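Local coordinates for sugar ABC transporter substrate-binding protein, BlMnBP1 (PDB 6I5R) that binds mannobiose and probably captures manno-oligosaccharides from beta-mannan for uptake through an ABC transporter, at residues I100-A105 with G319-G324; F115-E120 with Q139-A144; G151-K156 with G270-G275; F159-I164 with E183-V188. All blocks are in the same frame, centred on the assembly; numbering follows the deposited sequence.

Contact 1 opens first, at 100-105, and closes last, at 319-324, pairing strand 100-102 with strand 314-325. The other three nest inside its loop. Contact 2 follows, and its short loop brings 115-120 against the start of strand 139-155. It closes before contact 3 opens at the far end of that strand. Contact 3 joins 151-156 to the end of helix 265-273. Contact 4 nests within it and packs helix 156-162 on the end of helix 171-184. No two loops cross. Contacts 1 and 2 touch where strands 314-325 and 139-155 pair; contact 1 also reaches the sugar pocket. Contacts 3 and 4 touch on the other side of the chain's centre from contact 2.

Contact 1: residues I100-A105 with G319-G324; sequences IMMIPA and GDYSYG. With BMA (beta-D-mannopyranose), chain B.
An antiparallel beta ladder leading to the sugar pocket joins Met101 and Met102 of strand 100-102 to Gly324 and Tyr323 of strand 314-325. Met101 and Gly324 form the hydrogen-bonded pair. Gly324 N donates to Met101 O at 2.8 Å, and Met101 N donates to Gly324 O at 3.0 Å. Further along, Ile103 N bonds to Ser322 O at 2.8 Å. A water then bridges the backbones, accepting from Ser322 N and donating to Ile103 O.

Met102 and Tyr323 share one face of the sheet. The Met102 chain bends at chi2 (-46°) and chi3 (-69°), which folds CE over a face of the Tyr323 ring, 3.9 Å from its centroid. This is a CH-pi contact. The sulfur sits obliquely, with Met102 SD 3.5 Å from Tyr323 CD1, a Met-aromatic contact. Ile103 O meets the Tyr321 ring at its edge, 3.5 Å from Tyr321 CE1.

Asp320 grips a mannose with both carboxylate oxygens. Asp320 OD1 accepts from BMA O4 at 2.7 Å, and Asp320 OD2 accepts from BMA O6. Asn145 ND2 also bonds to OD2. A leucine in place of Asp320 would probably leave BMA O4, BMA O6 and Asn145 ND2 without these acceptors.

Strand 100-102 lies between parallel strand 38-44 and antiparallel strand 314-325, which in turn pairs with strand 139-155. This order is consistent with a type II periplasmic binding protein fold. Helix 331-346 packs on Ile100 and Tyr323, and helix 83-93 on Met101.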
loop_
_atom_site.group_PDB
_atom_site.type_symbol
_atom_site.label_atom_id
_atom_site.label_comp_id
_atom_site.label_asym_id
_atom_site.label_seq_id
_atom_site.Cartn_x
_atom_site.Cartn_y
_atom_site.Cartn_z
ATOM N N ILE A 100 2.682 9.087 -17.424
ATOM C CA ILE A 100 2.376 8.927 -16.007
ATOM C C ILE A 100 2.531 7.454 -15.664
ATOM O O ILE A 100 2.039 6.603 -16.406
ATOM C CB ILE A 100 0.935 9.343 -15.667
ATOM C CG1 ILE A 100 0.656 10.791 -15.990
ATOM C CG2 ILE A 100 0.635 9.054 -14.170
ATOM C CD1 ILE A 100 -0.825 11.019 -16.156
ATOM N N MET A 101 3.162 7.159 -14.521
ATOM C CA MET A 101 3.105 5.822 -13.939
ATOM C C MET A 101 2.842 5.941 -12.441
ATOM O O MET A 101 2.985 7.014 -11.842
ATOM C CB MET A 101 4.391 5.008 -14.164
ATOM C CG MET A 101 5.585 5.513 -13.428
ATOM S SD MET A 101 6.929 4.304 -13.294
ATOM C CE MET A 101 7.310 4.080 -15.059
ATOM N N MET A 102 2.445 4.826 -11.831
ATOM C CA MET A 102 2.425 4.764 -10.375
ATOM C C MET A 102 3.862 4.479 -9.939
ATOM O O MET A 102 4.491 3.523 -10.415
ATOM C CB MET A 102 1.445 3.700 -9.871
ATOM C CG MET A 102 0.077 3.783 -10.503
ATOM S SD MET A 102 -0.691 5.426 -10.633
ATOM C CE MET A 102 -1.057 5.839 -8.910
ATOM N N ILE A 103 4.386 5.317 -9.058
ATOM C CA ILE A 103 5.791 5.275 -8.686
ATOM C C ILE A 103 6.126 3.936 -8.039
ATOM O O ILE A 103 5.493 3.539 -7.046
ATOM C CB ILE A 103 6.142 6.421 -7.732
ATOM C CG1 ILE A 103 5.897 7.751 -8.425
ATOM C CG2 ILE A 103 7.557 6.271 -7.250
ATOM C CD1 ILE A 103 5.889 8.934 -7.527
ATOM N N PRO A 104 7.090 3.207 -8.599
ATOM C CA PRO A 104 7.509 1.915 -8.043
ATOM C C PRO A 104 8.543 2.127 -6.929
ATOM O O PRO A 104 8.583 3.190 -6.326
ATOM C CB PRO A 104 8.128 1.202 -9.238
ATOM C CG PRO A 104 8.672 2.340 -10.068
ATOM C CD PRO A 104 7.701 3.454 -9.932
ATOM N N ALA A 105 9.349 1.090 -6.661
ATOM C CA ALA A 105 10.241 1.154 -5.506
ATOM C C ALA A 105 11.529 1.880 -5.863
ATOM O O ALA A 105 12.519 1.239 -6.299
ATOM C CB ALA A 105 10.483 -0.259 -4.984
ATOM N N GLY A 319 -0.457 6.501 1.303
ATOM C CA GLY A 319 -0.771 6.317 -0.086
ATOM C C GLY A 319 -0.616 4.858 -0.465
ATOM O O GLY A 319 0.282 4.165 0.008
ATOM N N ASP A 320 -1.517 4.391 -1.317
ATOM C CA ASP A 320 -1.359 3.071 -1.920
ATOM C C ASP A 320 -0.301 3.095 -3.020
ATOM O O ASP A 320 0.742 2.435 -2.909
ATOM C CB ASP A 320 -2.704 2.588 -2.460
ATOM C CG ASP A 320 -2.571 1.349 -3.302
ATOM O OD1 ASP A 320 -2.159 0.287 -2.785
ATOM O OD2 ASP A 320 -2.894 1.420 -4.481
ATOM N N TYR A 321 -0.528 3.912 -4.043
ATOM C CA TYR A 321 0.375 4.105 -5.171
ATOM C C TYR A 321 0.239 5.553 -5.617
ATOM O O TYR A 321 -0.876 6.078 -5.684
ATOM C CB TYR A 321 0.022 3.186 -6.332
ATOM C CG TYR A 321 0.912 1.978 -6.511
ATOM C CD1 TYR A 321 2.266 2.116 -6.792
ATOM C CD2 TYR A 321 0.388 0.699 -6.445
ATOM C CE1 TYR A 321 3.067 1.029 -6.999
ATOM C CE2 TYR A 321 1.193 -0.403 -6.626
ATOM C CZ TYR A 321 2.534 -0.236 -6.923
ATOM O OH TYR A 321 3.343 -1.349 -7.123
ATOM N N SER A 322 1.362 6.207 -5.894
ATOM C CA SER A 322 1.335 7.620 -6.227
ATOM C C SER A 322 1.592 7.838 -7.711
ATOM O O SER A 322 2.420 7.152 -8.313
ATOM C CB SER A 322 2.375 8.389 -5.418
ATOM O OG SER A 322 1.986 8.436 -4.059
ATOM N N TYR A 323 0.895 8.823 -8.276
ATOM C CA TYR A 323 1.148 9.229 -9.654
ATOM C C TYR A 323 2.448 10.012 -9.779
ATOM O O TYR A 323 2.663 10.985 -9.048
ATOM C CB TYR A 323 0.041 10.116 -10.166
ATOM C CG TYR A 323 -1.363 9.634 -10.002
ATOM C CD1 TYR A 323 -1.903 8.714 -10.884
ATOM C CD2 TYR A 323 -2.152 10.102 -8.976
ATOM C CE1 TYR A 323 -3.178 8.286 -10.753
ATOM C CE2 TYR A 323 -3.446 9.692 -8.840
ATOM C CZ TYR A 323 -3.952 8.773 -9.716
ATOM O OH TYR A 323 -5.230 8.373 -9.584
ATOM N N GLY A 324 3.293 9.609 -10.731
ATOM C CA GLY A 324 4.472 10.370 -11.078
ATOM C C GLY A 324 4.528 10.585 -12.576
ATOM O O GLY A 324 4.054 9.762 -13.358
HETATM C C1 BMA B . -2.667 -4.752 -6.315
HETATM C C2 BMA B . -1.122 -4.665 -6.123
HETATM C C3 BMA B . -0.851 -4.009 -4.806
HETATM C C4 BMA B . -1.675 -2.736 -4.631
HETATM C C5 BMA B . -3.165 -3.016 -4.834
HETATM C C6 BMA B . -3.994 -1.750 -4.742
HETATM O O2 BMA B . -0.534 -3.788 -7.081
HETATM O O3 BMA B . 0.532 -3.690 -4.622
HETATM O O4 BMA B . -1.478 -2.277 -3.320
HETATM O O5 BMA B . -3.330 -3.555 -6.156
HETATM O O6 BMA B . -3.651 -0.844 -5.804
HETATM O O HOH W 1 3.799 4.955 -5.360
#

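Contact 2: residues F115-E120 with Q139-A144; sequences FVPYGE and QTYGIA. With ZN (zinc ion), chain H.
Tyr118 CG is anti to the carbonyl carbon (chi1 -72°), a setting that lays the ring against Ile143. Ile143 CG1 sits over the centre of one face, 3.8 Å from the ring centroid, in a CH-pi contact. The backbone of Tyr141 and Gly142 runs along the ring edge, and Tyr118 CE2 is 3.4 Å from Tyr141 O. Tyr118 OH bonds to Tyr323 O.

Tyr141 takes a similar first torsion (chi1 -64°), which carries its ring back to the other segment. Its edge faces a carbonyl, with Tyr141 CD2 3.4 Å from Phe115 O. Pro117 CB approaches the same ring obliquely and lies 3.7 Å from Tyr141 CE2.

The fold element here is a short antiparallel pairing, in which the weakly bonded strand 119-120 meets the start of strand 139-155. Tyr118 N donates to Thr140 O at 2.8 Å. Thr140 N donates to Gly119 O at 3.1 Å, in a nearly straight bond of 174°. A water links the two backbones, donating to both Val116 O and Tyr141 O. Thr140 OG1 bonds to Ala131 O and Thr121 OG1.

Glu120 and Gln139 form a non-hydrogen-bonded pair whose side chains diverge. Glu120 is the N-cap residue of helix 121-124. Its carboxylate holds a zinc ion through both oxygens, Glu120 OE1 at 2.1 Å and Glu120 OE2 at 2.3 Å.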
loop_
_atom_site.group_PDB
_atom_site.type_symbol
_atom_site.label_atom_id
_atom_site.label_comp_id
_atom_site.label_asym_id
_atom_site.label_seq_id
_atom_site.Cartn_x
_atom_site.Cartn_y
_atom_site.Cartn_z
ATOM N N PHE A 115 11.253 12.105 -12.236
ATOM C CA PHE A 115 9.888 12.567 -12.096
ATOM C C PHE A 115 9.853 14.081 -12.077
ATOM O O PHE A 115 10.772 14.749 -11.573
ATOM C CB PHE A 115 9.221 12.029 -10.801
ATOM C CG PHE A 115 9.085 10.524 -10.767
ATOM C CD1 PHE A 115 8.348 9.853 -11.729
ATOM C CD2 PHE A 115 9.708 9.791 -9.796
ATOM C CE1 PHE A 115 8.264 8.479 -11.713
ATOM C CE2 PHE A 115 9.619 8.422 -9.777
ATOM C CZ PHE A 115 8.906 7.768 -10.748
ATOM N N VAL A 116 8.771 14.605 -12.630
ATOM C CA VAL A 116 8.513 16.050 -12.608
ATOM C C VAL A 116 8.096 16.465 -11.203
ATOM O O VAL A 116 7.170 15.870 -10.640
ATOM C CB VAL A 116 7.417 16.406 -13.609
ATOM C CG1 VAL A 116 7.123 17.917 -13.563
ATOM C CG2 VAL A 116 7.795 15.955 -15.010
ATOM N N PRO A 117 8.698 17.494 -10.617
ATOM C CA PRO A 117 8.178 17.993 -9.335
ATOM C C PRO A 117 6.840 18.684 -9.557
ATOM O O PRO A 117 6.688 19.486 -10.479
ATOM C CB PRO A 117 9.268 18.970 -8.855
ATOM C CG PRO A 117 9.991 19.388 -10.104
ATOM C CD PRO A 117 9.867 18.258 -11.100
ATOM N N TYR A 118 5.850 18.308 -8.743
ATOM C CA TYR A 118 4.552 18.961 -8.775
ATOM C C TYR A 118 4.613 20.360 -8.184
ATOM O O TYR A 118 3.753 21.180 -8.501
ATOM C CB TYR A 118 3.508 18.158 -7.983
ATOM C CG TYR A 118 3.093 16.878 -8.662
ATOM C CD1 TYR A 118 2.151 16.877 -9.684
ATOM C CD2 TYR A 118 3.629 15.663 -8.269
ATOM C CE1 TYR A 118 1.775 15.694 -10.308
ATOM C CE2 TYR A 118 3.298 14.508 -8.902
ATOM C CZ TYR A 118 2.365 14.506 -9.902
ATOM O OH TYR A 118 2.047 13.306 -10.495
ATOM N N GLY A 119 5.582 20.635 -7.327
ATOM C CA GLY A 119 5.631 21.887 -6.592
ATOM C C GLY A 119 6.316 21.704 -5.251
ATOM O O GLY A 119 6.553 20.595 -4.800
ATOM N N GLU A 120 6.667 22.834 -4.632
ATOM C CA GLU A 120 7.225 22.797 -3.288
ATOM C C GLU A 120 6.297 21.988 -2.401
ATOM O O GLU A 120 5.081 22.177 -2.434
ATOM C CB GLU A 120 7.352 24.196 -2.677
ATOM C CG GLU A 120 8.679 24.927 -2.851
ATOM C CD GLU A 120 8.709 26.212 -2.020
ATOM O OE1 GLU A 120 8.515 26.180 -0.803
ATOM O OE2 GLU A 120 8.895 27.292 -2.575
ATOM N N GLN A 139 10.654 19.147 -2.558
ATOM C CA GLN A 139 9.724 19.083 -3.676
ATOM C C GLN A 139 8.938 17.779 -3.580
ATOM O O GLN A 139 9.487 16.746 -3.185
ATOM C CB GLN A 139 10.449 19.148 -5.007
ATOM C CG GLN A 139 11.205 20.412 -5.287
ATOM C CD GLN A 139 10.302 21.592 -5.665
ATOM O OE1 GLN A 139 9.378 21.446 -6.451
ATOM N NE2 GLN A 139 10.597 22.783 -5.122
ATOM N N THR A 140 7.665 17.848 -3.949
ATOM C CA THR A 140 6.794 16.683 -4.058
ATOM C C THR A 140 6.784 16.131 -5.487
ATOM O O THR A 140 6.499 16.860 -6.450
ATOM C CB THR A 140 5.386 17.081 -3.620
ATOM O OG1 THR A 140 5.397 17.476 -2.235
ATOM C CG2 THR A 140 4.431 15.932 -3.801
ATOM N N TYR A 141 7.091 14.834 -5.615
ATOM C CA TYR A 141 7.183 14.151 -6.901
ATOM C C TYR A 141 6.087 13.112 -7.132
ATOM O O TYR A 141 5.978 12.582 -8.247
ATOM C CB TYR A 141 8.552 13.472 -7.025
ATOM C CG TYR A 141 9.691 14.434 -7.037
ATOM C CD1 TYR A 141 10.346 14.816 -5.863
ATOM C CD2 TYR A 141 10.145 14.957 -8.238
ATOM C CE1 TYR A 141 11.404 15.687 -5.902
ATOM C CE2 TYR A 141 11.169 15.836 -8.277
ATOM C CZ TYR A 141 11.816 16.191 -7.120
ATOM O OH TYR A 141 12.869 17.091 -7.200
ATOM N N GLY A 142 5.290 12.800 -6.126
ATOM C CA GLY A 142 4.178 11.886 -6.301
ATOM C C GLY A 142 2.973 12.341 -5.507
ATOM O O GLY A 142 3.094 12.935 -4.437
ATOM N N ILE A 143 1.796 12.065 -6.063
ATOM C CA ILE A 143 0.514 12.295 -5.406
ATOM C C ILE A 143 -0.181 10.945 -5.253
ATOM O O ILE A 143 -0.304 10.193 -6.222
ATOM C CB ILE A 143 -0.370 13.263 -6.211
ATOM C CG1 ILE A 143 0.381 14.581 -6.468
ATOM C CG2 ILE A 143 -1.701 13.496 -5.505
ATOM C CD1 ILE A 143 -0.472 15.683 -7.101
ATOM N N ALA A 144 -0.666 10.654 -4.050
ATOM C CA ALA A 144 -1.255 9.350 -3.800
ATOM C C ALA A 144 -2.555 9.182 -4.574
ATOM O O ALA A 144 -3.307 10.136 -4.773
ATOM C CB ALA A 144 -1.509 9.166 -2.301
HETATM ZN ZN ZN H . 8.875 28.212 -0.483
HETATM O O HOH W 2 5.992 13.335 -10.893
HETATM O O HOH W 3 6.947 28.843 -1.019
HETATM O O HOH W 4 8.960 29.412 -1.635
#

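Contact 3: residues G151-K156 with G270-G275; sequences GIVYNK and GKMNNG
The amide of Asn155 points its ND2 at the end of helix 265-273. Met272 O lies in the amide plane, 2.8 Å from Asn155 ND2, and the N-H points at it with an angle of 159°. Asn155 ND2 also donates to a water 3.0 Å away, which donates in turn to Asn273 O. The Tyr154 ring belongs to the other side of the strand. Ile152 O lies at its edge, and the ring of Phe159 meets it with planes about 50° apart.

Met272 fills the space between helix and strand. Its chain bends at chi2 and chi3, which brings the sulfur and methyl onto the strand backbone. Met272 CE is 3.5 Å from Val153 O and 3.8 Å from Val153 CG1. Met272 SD is 3.8 Å from Asn155 N. Met290 and Ile300 also pack on Met272 and Val153.

Met272 O accepts a second bond, from Gly275 N at 3.1 Å. Asn155 OD1 turns to Val158 N. One asparagine therefore caps the start of helix 156-162 and ties it to the end of helix 265-273, where Gly275, with its positive phi, closes a Schellman motif.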
loop_
_atom_site.group_PDB
_atom_site.type_symbol
_atom_site.label_atom_id
_atom_site.label_comp_id
_atom_site.label_asym_id
_atom_site.label_seq_id
_atom_site.Cartn_x
_atom_site.Cartn_y
_atom_site.Cartn_z
ATOM N N GLY A 151 -4.944 -3.287 7.264
ATOM C CA GLY A 151 -5.793 -3.955 8.235
ATOM C C GLY A 151 -5.953 -5.372 7.806
ATOM O O GLY A 151 -5.082 -5.947 7.147
ATOM N N ILE A 152 -7.062 -5.982 8.203
ATOM C CA ILE A 152 -7.337 -7.349 7.791
ATOM C C ILE A 152 -8.734 -7.412 7.201
ATOM O O ILE A 152 -9.702 -6.980 7.830
ATOM C CB ILE A 152 -7.177 -8.352 8.949
ATOM C CG1 ILE A 152 -5.707 -8.327 9.428
ATOM C CG2 ILE A 152 -7.598 -9.742 8.485
ATOM C CD1 ILE A 152 -5.365 -9.363 10.478
ATOM N N VAL A 153 -8.831 -7.958 6.002
ATOM C CA VAL A 153 -10.127 -8.255 5.411
ATOM C C VAL A 153 -10.593 -9.605 5.926
ATOM O O VAL A 153 -9.828 -10.574 5.919
ATOM C CB VAL A 153 -10.050 -8.260 3.870
ATOM C CG1 VAL A 153 -11.451 -8.502 3.244
ATOM C CG2 VAL A 153 -9.467 -6.994 3.367
ATOM N N TYR A 154 -11.860 -9.685 6.345
ATOM C CA TYR A 154 -12.330 -10.886 7.014
ATOM C C TYR A 154 -13.778 -11.128 6.644
ATOM O O TYR A 154 -14.490 -10.227 6.196
ATOM C CB TYR A 154 -12.132 -10.787 8.532
ATOM C CG TYR A 154 -13.116 -9.939 9.298
ATOM C CD1 TYR A 154 -12.992 -8.558 9.355
ATOM C CD2 TYR A 154 -14.130 -10.533 10.016
ATOM C CE1 TYR A 154 -13.879 -7.801 10.088
ATOM C CE2 TYR A 154 -15.012 -9.801 10.743
ATOM C CZ TYR A 154 -14.914 -8.444 10.773
ATOM O OH TYR A 154 -15.854 -7.746 11.541
ATOM N N ASN A 155 -14.180 -12.376 6.757
ATOM C CA ASN A 155 -15.545 -12.774 6.443
ATOM C C ASN A 155 -16.326 -12.894 7.751
ATOM O O ASN A 155 -16.057 -13.787 8.559
ATOM C CB ASN A 155 -15.569 -14.081 5.662
ATOM C CG ASN A 155 -16.980 -14.471 5.253
ATOM O OD1 ASN A 155 -17.848 -14.597 6.104
ATOM N ND2 ASN A 155 -17.218 -14.631 3.942
ATOM N N LYS A 156 -17.313 -12.010 7.922
ATOM C CA LYS A 156 -18.106 -11.951 9.149
ATOM C C LYS A 156 -18.932 -13.206 9.371
ATOM O O LYS A 156 -19.178 -13.579 10.521
ATOM C CB LYS A 156 -19.034 -10.751 9.089
ATOM C CG LYS A 156 -18.330 -9.462 8.791
ATOM C CD LYS A 156 -19.317 -8.351 8.417
ATOM C CE LYS A 156 -18.758 -6.987 8.722
ATOM N NZ LYS A 156 -19.846 -5.936 8.813
ATOM N N GLY A 270 -13.140 -14.271 -4.858
ATOM C CA GLY A 270 -14.416 -14.954 -4.801
ATOM C C GLY A 270 -14.514 -15.863 -3.591
ATOM O O GLY A 270 -15.580 -15.998 -2.983
ATOM N N LYS A 271 -13.400 -16.490 -3.222
ATOM C CA LYS A 271 -13.409 -17.396 -2.079
ATOM C C LYS A 271 -13.694 -16.656 -0.775
ATOM O O LYS A 271 -14.428 -17.167 0.069
ATOM C CB LYS A 271 -12.076 -18.135 -1.984
ATOM C CG LYS A 271 -11.832 -19.150 -3.084
ATOM C CD LYS A 271 -10.583 -19.942 -2.760
ATOM C CE LYS A 271 -10.180 -20.866 -3.851
ATOM N NZ LYS A 271 -8.818 -21.342 -3.577
ATOM N N MET A 272 -13.108 -15.465 -0.584
ATOM C CA MET A 272 -13.428 -14.637 0.578
ATOM C C MET A 272 -14.915 -14.299 0.597
ATOM O O MET A 272 -15.593 -14.436 1.628
ATOM C CB MET A 272 -12.580 -13.361 0.547
ATOM C CG MET A 272 -13.111 -12.193 1.388
ATOM S SD MET A 272 -12.904 -12.502 3.136
ATOM C CE MET A 272 -11.138 -12.287 3.223
ATOM N N ASN A 273 -15.440 -13.847 -0.546
ATOM C CA ASN A 273 -16.838 -13.440 -0.631
ATOM C C ASN A 273 -17.756 -14.594 -0.266
ATOM O O ASN A 273 -18.812 -14.398 0.352
ATOM C CB ASN A 273 -17.135 -12.949 -2.051
ATOM C CG ASN A 273 -18.483 -12.261 -2.169
ATOM O OD1 ASN A 273 -19.521 -12.918 -2.357
ATOM N ND2 ASN A 273 -18.480 -10.936 -2.054
ATOM N N ASN A 274 -17.370 -15.804 -0.623
ATOM C CA ASN A 274 -18.237 -16.958 -0.440
ATOM C C ASN A 274 -17.936 -17.716 0.839
ATOM O O ASN A 274 -18.533 -18.779 1.073
ATOM C CB ASN A 274 -18.136 -17.876 -1.645
ATOM C CG ASN A 274 -18.757 -17.242 -2.914
ATOM O OD1 ASN A 274 -19.861 -16.656 -2.880
ATOM N ND2 ASN A 274 -18.031 -17.321 -4.012
ATOM N N GLY A 275 -17.013 -17.210 1.655
ATOM C CA GLY A 275 -16.740 -17.795 2.954
ATOM C C GLY A 275 -15.832 -19.006 2.955
ATOM O O GLY A 275 -15.905 -19.799 3.893
HETATM O O HOH W 5 -19.867 -15.362 2.814
#

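Contact 4: residues F159-I164 with E183-V188; sequences FEEAGI and EKTKAV. With ZN (zinc ion), chain K.
The close part of this contact is the methyl of Thr185 against the last turn of helix 156-162. Thr185 CG2 lies 3.6 Å from Glu161 CG and 3.7 Å from Ala162 N. The Glu161 and Thr185 side chains run alongside one another, pointing opposite ways. Beside them, Lys184 bends at chi3 and chi4, and its CE comes 3.1 Å from Ala162 O.

A helix ends in each segment. Gly163 closes a Schellman motif after helix 156-162, with Ile164 N bonded to Phe159 O and Gly163 N to Glu160 O. Thr185 follows helix 171-184 and makes an ST turn, in which Thr185 OG1 accepts from Ala187 N at 3.2 Å. With chi1 at 77° this hydroxyl sits between the backbone N and the carbonyl carbon, and it also bonds to Ile181 O. If an alanine stood here, Ala187 N would probably be left without this acceptor and a gap would open beside Glu161 and Ala162.

The solvent side is much looser. Glu161 OE2 stays 6.3 Å from Lys184 NZ. A water donates to Lys184 O and only weakly to Glu161 OE2. Farther round the helix, exposed Glu160 holds a zinc ion through both carboxylate oxygens.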
loop_
_atom_site.group_PDB
_atom_site.type_symbol
_atom_site.label_atom_id
_atom_site.label_comp_id
_atom_site.label_asym_id
_atom_site.label_seq_id
_atom_site.Cartn_x
_atom_site.Cartn_y
_atom_site.Cartn_z
ATOM N N PHE A 159 -16.639 -15.816 10.739
ATOM C CA PHE A 159 -16.364 -15.494 12.138
ATOM C C PHE A 159 -17.524 -15.902 13.047
ATOM O O PHE A 159 -17.307 -16.463 14.130
ATOM C CB PHE A 159 -16.041 -13.998 12.264
ATOM C CG PHE A 159 -14.572 -13.666 12.038
ATOM C CD1 PHE A 159 -13.873 -14.187 10.962
ATOM C CD2 PHE A 159 -13.906 -12.837 12.910
ATOM C CE1 PHE A 159 -12.535 -13.894 10.784
ATOM C CE2 PHE A 159 -12.579 -12.572 12.751
ATOM C CZ PHE A 159 -11.898 -13.086 11.663
ATOM N N GLU A 160 -18.763 -15.644 12.620
ATOM C CA GLU A 160 -19.918 -16.047 13.422
ATOM C C GLU A 160 -20.004 -17.565 13.534
ATOM O O GLU A 160 -20.313 -18.096 14.614
ATOM C CB GLU A 160 -21.193 -15.454 12.812
ATOM C CG GLU A 160 -22.484 -15.611 13.649
ATOM C CD GLU A 160 -22.549 -14.737 14.930
ATOM O OE1 GLU A 160 -22.622 -13.490 14.878
ATOM O OE2 GLU A 160 -22.567 -15.300 16.035
ATOM N N GLU A 161 -19.698 -18.287 12.450
ATOM C CA GLU A 161 -19.739 -19.745 12.516
ATOM C C GLU A 161 -18.698 -20.274 13.493
ATOM O O GLU A 161 -18.919 -21.286 14.165
ATOM C CB GLU A 161 -19.515 -20.339 11.129
ATOM C CG GLU A 161 -19.551 -21.848 11.093
ATOM C CD GLU A 161 -20.957 -22.436 11.143
ATOM O OE1 GLU A 161 -21.949 -21.690 11.298
ATOM O OE2 GLU A 161 -21.078 -23.667 11.039
ATOM N N ALA A 162 -17.537 -19.624 13.550
ATOM C CA ALA A 162 -16.473 -20.007 14.464
ATOM C C ALA A 162 -16.774 -19.620 15.909
ATOM O O ALA A 162 -16.071 -20.061 16.830
ATOM C CB ALA A 162 -15.166 -19.362 13.987
ATOM N N GLY A 163 -17.820 -18.842 16.140
ATOM C CA GLY A 163 -18.101 -18.451 17.508
ATOM C C GLY A 163 -17.250 -17.310 18.008
ATOM O O GLY A 163 -17.167 -17.090 19.215
ATOM N N ILE A 164 -16.603 -16.574 17.109
ATOM C CA ILE A 164 -15.812 -15.419 17.509
ATOM C C ILE A 164 -16.771 -14.299 17.903
ATOM O O ILE A 164 -17.622 -13.872 17.112
ATOM C CB ILE A 164 -14.855 -14.990 16.383
ATOM C CG1 ILE A 164 -13.875 -16.134 16.080
ATOM C CG2 ILE A 164 -14.130 -13.699 16.760
ATOM C CD1 ILE A 164 -13.080 -15.956 14.781
ATOM N N GLU A 183 -11.179 -25.250 13.263
ATOM C CA GLU A 183 -11.815 -26.418 13.855
ATOM C C GLU A 183 -13.305 -26.445 13.607
ATOM O O GLU A 183 -13.891 -27.528 13.501
ATOM C CB GLU A 183 -11.527 -26.482 15.350
ATOM C CG GLU A 183 -10.082 -26.802 15.592
ATOM C CD GLU A 183 -9.735 -26.952 17.016
ATOM O OE1 GLU A 183 -10.599 -26.664 17.857
ATOM O OE2 GLU A 183 -8.588 -27.377 17.299
ATOM N N LYS A 184 -13.930 -25.287 13.454
ATOM C CA LYS A 184 -15.375 -25.246 13.388
ATOM C C LYS A 184 -15.946 -24.811 12.056
ATOM O O LYS A 184 -17.162 -24.906 11.879
ATOM C CB LYS A 184 -15.914 -24.320 14.483
ATOM C CG LYS A 184 -15.587 -24.772 15.885
ATOM C CD LYS A 184 -15.837 -23.679 16.898
ATOM C CE LYS A 184 -17.181 -22.958 16.662
ATOM N NZ LYS A 184 -18.281 -23.932 16.719
ATOM N N THR A 185 -15.143 -24.309 11.129
ATOM C CA THR A 185 -15.682 -23.930 9.831
ATOM C C THR A 185 -14.931 -24.677 8.745
ATOM O O THR A 185 -13.993 -25.444 9.012
ATOM C CB THR A 185 -15.582 -22.424 9.570
ATOM O OG1 THR A 185 -14.238 -22.103 9.210
ATOM C CG2 THR A 185 -16.012 -21.609 10.787
ATOM N N LYS A 186 -15.324 -24.412 7.498
ATOM C CA LYS A 186 -14.660 -24.989 6.336
ATOM C C LYS A 186 -13.755 -23.992 5.626
ATOM O O LYS A 186 -13.327 -24.259 4.499
ATOM C CB LYS A 186 -15.692 -25.514 5.337
ATOM C CG LYS A 186 -16.615 -26.557 5.912
ATOM C CD LYS A 186 -17.722 -26.921 4.944
ATOM C CE LYS A 186 -18.678 -27.875 5.616
ATOM N NZ LYS A 186 -19.097 -27.389 6.967
ATOM N N ALA A 187 -13.489 -22.846 6.232
ATOM C CA ALA A 187 -12.716 -21.812 5.550
ATOM C C ALA A 187 -11.226 -21.961 5.841
ATOM O O ALA A 187 -10.822 -22.401 6.916
ATOM C CB ALA A 187 -13.171 -20.412 5.978
ATOM N N VAL A 188 -10.406 -21.540 4.884
ATOM C CA VAL A 188 -8.982 -21.340 5.168
ATOM C C VAL A 188 -8.893 -20.191 6.170
ATOM O O VAL A 188 -9.346 -19.078 5.854
ATOM C CB VAL A 188 -8.194 -21.035 3.882
ATOM C CG1 VAL A 188 -6.751 -20.666 4.210
ATOM C CG2 VAL A 188 -8.244 -22.220 2.930
HETATM ZN ZN ZN K . -22.928 -13.239 16.734
HETATM O O HOH W 6 -19.402 -25.658 13.262
HETATM O O HOH W 7 -22.523 -14.421 17.662
#